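PDB 4GLJ: RsfP from Uncultured bacterium, which probably cleaves methylthioadenosine with phosphate, as a methylthioadenosine phosphorylase of the purine nucleoside phosphorylase superfamily, and binds the dye rhodamine B. Local coordinates for residues L109-T121 with A140-I152. Numbering follows the deposited sequence.
Sequences LDMVIPDQMIDMT and ADPLCPEVADILI
Ile113 packs against helix 145-152 with both of its branches. Its CG2 sits against Ala148 CB at 3.6 Å. CD1 reaches Leu151 CB, and CG1 lies near Ile152 CG1. CG1 stands beside the backbone N (chi1 -48°) and CG2 anti to it, which spreads the two branches over successive parts of the helix.

Leu143 is the second apolar anchor. Its CD1 meets Met117 CG at 3.5 Å and also touches the ring of Pro114. In one of two modelled conformers, Met117 SD lies 3.7 Å from Leu143 CD2. The Pro142 ring slides alongside Met117, with CG against CG at 3.9 Å. Tyr214 and Thr216 of strand 213-221 also pack on Leu143.

One direct hydrogen bond joins the segments. Gln116 NE2 donates to Ala140 O at 2.9 Å, nearly straight at 165° and in the carbonyl plane. The bend at chi2 (-61°) carries the amide of Gln116 back to Ala140 O. The side chain as a whole crosses that of Pro142 at about a right angle. A water bridges the backbones, donating to Asp115 O (2.8 Å) and to Leu143 O (2.6 Å). Asp141 instead pairs with Arg182 of the second subunit.

Strand 111-114 and helix 145-152 run nearly antiparallel, their axes 8.9 Å apart. In one of its two conformers, Cys144 SG accepts a weak capping bond from Val147 N. The chain turns at Asp115, and the loop before the helix fills this corner. This is a helix packed on the central beta-sheet of the alpha/beta phosphorylase fold, with Ala140 close to bound rhodamine B.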
ATOM      1  N   LEU A 109      -0.657  24.647  16.741  1.00 30.99           N
ATOM      2  CA  LEU A 109      -0.322  26.013  16.323  1.00 31.07           C
ATOM      3  C   LEU A 109       1.154  26.238  15.971  1.00 29.49           C
ATOM      4  O   LEU A 109       1.509  27.297  15.455  1.00 31.10           O
ATOM      5  CB  LEU A 109      -0.777  27.076  17.349  1.00 34.00           C
ATOM      6  CG  LEU A 109      -2.205  27.052  17.866  1.00 37.84           C
ATOM      7  CD1 LEU A 109      -2.299  28.299  18.708  1.00 41.48           C
ATOM      8  CD2 LEU A 109      -3.267  27.038  16.794  1.00 36.37           C
ATOM      9  N   ASP A 110       2.022  25.255  16.202  1.00 29.90           N
ATOM     10  CA  ASP A 110       3.353  25.367  15.642  1.00 29.08           C
ATOM     11  C   ASP A 110       3.247  25.144  14.138  1.00 29.19           C
ATOM     12  O   ASP A 110       2.262  24.499  13.614  1.00 28.98           O
ATOM     13  CB  ASP A 110       4.303  24.325  16.189  1.00 30.44           C
ATOM     14  CG  ASP A 110       4.760  24.604  17.621  1.00 34.48           C
ATOM     15  OD1 ASP A 110       4.469  25.697  18.195  1.00 35.34           O
ATOM     16  OD2 ASP A 110       5.400  23.647  18.177  1.00 35.44           O
ATOM     17  N   MET A 111       4.262  25.644  13.432  1.00 26.29           N
ATOM     18  CA  MET A 111       4.481  25.208  12.038  1.00 25.48           C
ATOM     19  C   MET A 111       5.751  24.410  11.922  1.00 25.64           C
ATOM     20  O   MET A 111       6.646  24.515  12.783  1.00 28.08           O
ATOM     21  CB  MET A 111       4.489  26.396  11.090  1.00 26.50           C
ATOM     22  CG  MET A 111       3.302  27.346  11.362  1.00 32.16           C
ATOM     23  SD  MET A 111       3.195  28.620  10.083  1.00 31.18           S
ATOM     24  CE  MET A 111       1.907  29.686  10.730  1.00 31.15           C
ATOM     25  N   VAL A 112       5.793  23.605  10.867  1.00 24.45           N
ATOM     26  CA  VAL A 112       6.844  22.678  10.635  1.00 24.52           C
ATOM     27  C   VAL A 112       7.160  22.777   9.140  1.00 24.65           C
ATOM     28  O   VAL A 112       6.274  22.773   8.266  1.00 24.76           O
ATOM     29  CB  VAL A 112       6.427  21.230  11.016  1.00 22.89           C
ATOM     30  CG1 VAL A 112       7.574  20.273  10.717  1.00 26.03           C
ATOM     31  CG2 VAL A 112       6.128  21.155  12.531  1.00 26.13           C
ATOM     32  N   ILE A 113       8.447  22.879   8.850  1.00 24.27           N
ATOM     33  CA  ILE A 113       8.891  22.869   7.437  1.00 25.14           C
ATOM     34  C   ILE A 113       9.686  21.560   7.229  1.00 22.44           C
ATOM     35  O   ILE A 113      10.887  21.486   7.507  1.00 23.95           O
ATOM     36  CB  ILE A 113       9.858  24.083   7.108  1.00 26.64           C
ATOM     37  CG1 ILE A 113       9.268  25.398   7.637  1.00 30.43           C
ATOM     38  CG2 ILE A 113      10.190  24.145   5.602  1.00 25.07           C
ATOM     39  CD1 ILE A 113       7.899  25.652   7.113  1.00 32.11           C
ATOM     40  N   PRO A 114       9.020  20.530   6.786  1.00 20.07           N
ATOM     41  CA  PRO A 114       9.746  19.226   6.730  1.00 21.63           C
ATOM     42  C   PRO A 114      10.794  19.220   5.627  1.00 24.36           C
ATOM     43  O   PRO A 114      10.735  20.050   4.677  1.00 23.61           O
ATOM     44  CB  PRO A 114       8.609  18.230   6.413  1.00 19.42           C
ATOM     45  CG  PRO A 114       7.561  19.078   5.714  1.00 20.92           C
ATOM     46  CD  PRO A 114       7.590  20.387   6.504  1.00 20.75           C
ATOM     47  N   ASP A 115      11.817  18.371   5.779  1.00 22.60           N
ATOM     48  CA  ASP A 115      12.750  18.238   4.705  1.00 24.43           C
ATOM     49  C   ASP A 115      12.612  16.824   4.116  1.00 24.36           C
ATOM     50  O   ASP A 115      13.184  16.552   3.056  1.00 25.31           O
ATOM     51  CB  ASP A 115      14.192  18.531   5.186  1.00 27.67           C
ATOM     52  CG  ASP A 115      14.684  17.528   6.238  1.00 31.67           C
ATOM     53  OD1 ASP A 115      13.889  16.952   7.015  1.00 30.54           O
ATOM     54  OD2 ASP A 115      15.891  17.292   6.291  1.00 35.40           O
ATOM     55  N   GLN A 116      11.843  15.921   4.777  1.00 22.32           N
ATOM     56  CA  GLN A 116      11.768  14.568   4.233  1.00 20.21           C
ATOM     57  C   GLN A 116      10.327  14.151   4.249  1.00 20.23           C
ATOM     58  O   GLN A 116       9.487  14.761   4.946  1.00 20.91           O
ATOM     59  CB  GLN A 116      12.647  13.594   5.066  1.00 20.53           C
ATOM     60  CG  GLN A 116      14.159  13.616   4.665  1.00 22.01           C
ATOM     61  CD  GLN A 116      14.329  13.188   3.176  1.00 24.07           C
ATOM     62  OE1 GLN A 116      13.571  12.364   2.704  1.00 22.92           O
ATOM     63  NE2 GLN A 116      15.269  13.808   2.445  1.00 25.17           N
ATOM     64  N   MET A 117      10.047  13.035   3.584  1.00 21.30           N
ATOM     65  CA  MET A 117       8.659  12.549   3.459  0.50 21.42           C
ATOM     66  C   MET A 117       8.719  11.057   3.327  1.00 21.78           C
ATOM     67  O   MET A 117       9.744  10.497   2.827  1.00 23.00           O
ATOM     68  CB  MET A 117       8.033  13.059   2.175  0.50 21.22           C
ATOM     69  CG  MET A 117       7.776  14.532   2.172  0.50 20.70           C
ATOM     70  SD  MET A 117       7.128  14.991   0.580  0.50 24.55           S
ATOM     71  CE  MET A 117       5.370  14.910   0.862  0.50 23.84           C
ATOM     72  N   ILE A 118       7.671  10.375   3.792  1.00 22.63           N
ATOM     73  CA  ILE A 118       7.590   8.922   3.556  1.00 21.72           C
ATOM     74  C   ILE A 118       6.176   8.710   2.977  1.00 23.26           C
ATOM     75  O   ILE A 118       5.216   9.167   3.572  1.00 21.00           O
ATOM     76  CB  ILE A 118       7.733   8.149   4.881  1.00 21.55           C
ATOM     77  CG1 ILE A 118       9.190   8.356   5.486  1.00 20.37           C
ATOM     78  CG2 ILE A 118       7.303   6.699   4.587  1.00 21.55           C
ATOM     79  CD1 ILE A 118       9.496   7.712   6.825  1.00 24.90           C
ATOM     80  N   ASP A 119       6.081   8.074   1.798  1.00 21.12           N
ATOM     81  CA  ASP A 119       4.810   7.888   1.138  1.00 22.46           C
ATOM     82  C   ASP A 119       4.181   6.571   1.544  1.00 22.32           C
ATOM     83  O   ASP A 119       4.573   5.516   1.051  1.00 21.32           O
ATOM     84  CB  ASP A 119       4.973   7.933  -0.369  1.00 20.38           C
ATOM     85  CG  ASP A 119       3.634   7.923  -1.100  1.00 22.31           C
ATOM     86  OD1 ASP A 119       2.571   7.915  -0.448  1.00 22.27           O
ATOM     87  OD2 ASP A 119       3.664   7.939  -2.358  1.00 25.60           O
ATOM     88  N   MET A 120       3.240   6.631   2.486  0.65 20.64           N
ATOM     89  CA  MET A 120       2.447   5.440   2.864  0.65 20.57           C
ATOM     90  C   MET A 120       1.088   5.341   2.163  0.65 20.68           C
ATOM     91  O   MET A 120       0.311   4.459   2.502  0.65 20.60           O
ATOM     92  CB  MET A 120       2.157   5.473   4.379  0.65 21.95           C
ATOM     93  CG  MET A 120       3.463   5.401   5.184  0.65 24.95           C
ATOM     94  SD  MET A 120       4.523   3.991   4.812  0.65 27.31           S
ATOM     95  CE  MET A 120       3.484   2.581   5.088  0.65 27.66           C
ATOM     96  N   THR A 121       0.791   6.235   1.233  1.00 20.18           N
ATOM     97  CA  THR A 121      -0.486   6.203   0.524  1.00 20.61           C
ATOM     98  C   THR A 121      -0.555   4.936  -0.319  1.00 22.36           C
ATOM     99  O   THR A 121       0.483   4.337  -0.593  1.00 23.43           O
ATOM    100  CB  THR A 121      -0.739   7.406  -0.401  1.00 21.05           C
ATOM    101  OG1 THR A 121       0.132   7.403  -1.547  1.00 22.25           O
ATOM    102  CG2 THR A 121      -0.629   8.779   0.430  1.00 18.44           C
ATOM    103  N   ALA A 140      15.085  11.787  -3.639  1.00 28.02           N
ATOM    104  CA  ALA A 140      16.010  11.684  -2.475  1.00 28.13           C
ATOM    105  C   ALA A 140      15.770  12.870  -1.522  1.00 29.24           C
ATOM    106  O   ALA A 140      15.645  12.700  -0.262  1.00 25.93           O
ATOM    107  CB  ALA A 140      17.484  11.643  -2.899  1.00 31.36           C
ATOM    108  N   ASP A 141      15.735  14.073  -2.109  1.00 27.06           N
ATOM    109  CA  ASP A 141      15.364  15.262  -1.342  1.00 27.46           C
ATOM    110  C   ASP A 141      13.967  15.727  -1.834  1.00 24.89           C
ATOM    111  O   ASP A 141      13.861  16.405  -2.903  1.00 24.78           O
ATOM    112  CB  ASP A 141      16.477  16.356  -1.438  1.00 30.54           C
ATOM    113  CG  ASP A 141      17.806  15.843  -0.962  1.00 37.65           C
ATOM    114  OD1 ASP A 141      17.941  15.560   0.237  1.00 39.06           O
ATOM    115  OD2 ASP A 141      18.705  15.626  -1.811  1.00 43.79           O
ATOM    116  N   PRO A 142      12.888  15.300  -1.135  1.00 22.37           N
ATOM    117  CA  PRO A 142      11.661  15.445  -1.869  1.00 22.88           C
ATOM    118  C   PRO A 142      11.007  16.849  -1.777  1.00 25.41           C
ATOM    119  O   PRO A 142       9.983  17.036  -2.429  1.00 24.55           O
ATOM    120  CB  PRO A 142      10.708  14.418  -1.187  1.00 19.10           C
ATOM    121  CG  PRO A 142      11.218  14.459   0.242  1.00 20.82           C
ATOM    122  CD  PRO A 142      12.723  14.424   0.067  1.00 20.35           C
ATOM    123  N   LEU A 143      11.543  17.717  -0.904  1.00 23.64           N
ATOM    124  CA  LEU A 143      11.024  19.059  -0.599  1.00 23.95           C
ATOM    125  C   LEU A 143      12.209  19.990  -0.802  1.00 25.16           C
ATOM    126  O   LEU A 143      13.240  19.814  -0.166  1.00 29.31           O
ATOM    127  CB  LEU A 143      10.584  19.088   0.862  1.00 23.57           C
ATOM    128  CG  LEU A 143       9.413  18.105   1.127  1.00 25.16           C
ATOM    129  CD1 LEU A 143       9.218  17.694   2.563  1.00 23.75           C
ATOM    130  CD2 LEU A 143       8.125  18.562   0.412  1.00 24.18           C
ATOM    131  N   CYS A 144      12.088  20.915  -1.733  1.00 27.26           N
ATOM    132  CA  CYS A 144      13.213  21.726  -2.244  0.59 27.97           C
ATOM    133  C   CYS A 144      13.791  22.512  -1.103  1.00 27.13           C
ATOM    134  O   CYS A 144      13.095  23.331  -0.516  1.00 26.95           O
ATOM    135  CB  CYS A 144      12.749  22.698  -3.373  0.59 30.22           C
ATOM    136  SG  CYS A 144      13.920  24.002  -3.905  0.59 34.73           S
ATOM    137  N   PRO A 145      15.070  22.283  -0.771  1.00 28.41           N
ATOM    138  CA  PRO A 145      15.648  23.004   0.397  1.00 29.52           C
ATOM    139  C   PRO A 145      15.744  24.539   0.195  1.00 29.38           C
ATOM    140  O   PRO A 145      15.738  25.255   1.175  1.00 29.41           O
ATOM    141  CB  PRO A 145      17.091  22.440   0.488  1.00 33.36           C
ATOM    142  CG  PRO A 145      17.332  21.664  -0.759  1.00 35.87           C
ATOM    143  CD  PRO A 145      16.003  21.322  -1.378  1.00 30.88           C
ATOM    144  N   GLU A 146      15.868  25.017  -1.048  1.00 31.79           N
ATOM    145  CA  GLU A 146      15.913  26.468  -1.310  1.00 36.58           C
ATOM    146  C   GLU A 146      14.557  27.100  -0.934  1.00 34.23           C
ATOM    147  O   GLU A 146      14.547  28.142  -0.316  1.00 35.69           O
ATOM    148  CB  GLU A 146      16.291  26.777  -2.770  1.00 41.05           C
ATOM    149  CG  GLU A 146      17.606  26.162  -3.213  1.00 51.05           C
ATOM    150  CD  GLU A 146      18.826  26.891  -2.661  1.00 61.85           C
ATOM    151  OE1 GLU A 146      19.922  26.799  -3.290  1.00 75.71           O
ATOM    152  OE2 GLU A 146      18.707  27.596  -1.626  1.00 69.64           O
ATOM    153  N   VAL A 147      13.445  26.433  -1.255  1.00 30.36           N
ATOM    154  CA  VAL A 147      12.084  26.877  -0.866  1.00 29.11           C
ATOM    155  C   VAL A 147      11.848  26.679   0.606  1.00 27.50           C
ATOM    156  O   VAL A 147      11.327  27.572   1.271  1.00 27.35           O
ATOM    157  CB  VAL A 147      10.961  26.144  -1.665  1.00 27.19           C
ATOM    158  CG1 VAL A 147       9.613  26.738  -1.382  1.00 28.68           C
ATOM    159  CG2 VAL A 147      11.172  26.273  -3.198  1.00 31.00           C
ATOM    160  N   ALA A 148      12.271  25.536   1.165  1.00 27.01           N
ATOM    161  CA  ALA A 148      12.184  25.332   2.615  1.00 24.70           C
ATOM    162  C   ALA A 148      12.978  26.384   3.374  1.00 28.10           C
ATOM    163  O   ALA A 148      12.481  26.913   4.368  1.00 27.46           O
ATOM    164  CB  ALA A 148      12.668  23.924   3.041  1.00 24.83           C
ATOM    165  N   ASP A 149      14.205  26.709   2.936  1.00 29.97           N
ATOM    166  CA  ASP A 149      14.914  27.784   3.626  1.00 32.98           C
ATOM    167  C   ASP A 149      14.159  29.128   3.569  1.00 31.78           C
ATOM    168  O   ASP A 149      14.224  29.906   4.545  1.00 31.57           O
ATOM    169  CB  ASP A 149      16.339  27.947   3.124  1.00 37.31           C
ATOM    170  CG  ASP A 149      17.041  29.108   3.808  1.00 47.86           C
ATOM    171  OD1 ASP A 149      17.274  29.029   5.063  1.00 52.83           O
ATOM    172  OD2 ASP A 149      17.281  30.133   3.094  1.00 49.94           O
ATOM    173  N   ILE A 150      13.572  29.443   2.399  1.00 31.90           N
ATOM    174  CA  ILE A 150      12.719  30.657   2.271  1.00 31.30           C
ATOM    175  C   ILE A 150      11.550  30.593   3.276  1.00 30.22           C
ATOM    176  O   ILE A 150      11.253  31.601   3.943  1.00 27.94           O
ATOM    177  CB  ILE A 150      12.218  30.868   0.829  1.00 32.76           C
ATOM    178  CG1 ILE A 150      13.344  31.535   0.021  1.00 34.59           C
ATOM    179  CG2 ILE A 150      10.959  31.734   0.788  1.00 32.30           C
ATOM    180  CD1 ILE A 150      13.141  31.621  -1.456  1.00 37.68           C
ATOM    181  N   LEU A 151      10.907  29.410   3.413  1.00 25.83           N
ATOM    182  CA  LEU A 151       9.822  29.314   4.347  1.00 27.46           C
ATOM    183  C   LEU A 151      10.193  29.620   5.789  1.00 26.50           C
ATOM    184  O   LEU A 151       9.383  30.227   6.496  1.00 27.22           O
ATOM    185  CB  LEU A 151       9.046  27.977   4.250  1.00 25.06           C
ATOM    186  CG  LEU A 151       8.345  27.815   2.890  1.00 27.51           C
ATOM    187  CD1 LEU A 151       7.926  26.327   2.730  1.00 26.29           C
ATOM    188  CD2 LEU A 151       7.115  28.718   2.805  1.00 25.39           C
ATOM    189  N   ILE A 152      11.355  29.143   6.234  1.00 24.73           N
ATOM    190  CA  ILE A 152      11.882  29.395   7.529  1.00 26.96           C
ATOM    191  C   ILE A 152      12.075  30.900   7.727  1.00 28.92           C
ATOM    192  O   ILE A 152      11.699  31.418   8.769  1.00 30.04           O
ATOM    193  CB  ILE A 152      13.250  28.643   7.740  1.00 29.20           C
ATOM    194  CG1 ILE A 152      13.038  27.115   7.793  1.00 30.10           C
ATOM    195  CG2 ILE A 152      13.889  29.085   9.015  1.00 30.52           C
ATOM    196  CD1 ILE A 152      14.328  26.307   7.502  1.00 35.47           C
TER
HETATM  197  O   HOH W   1      14.288  17.657   0.763  1.00 29.08           O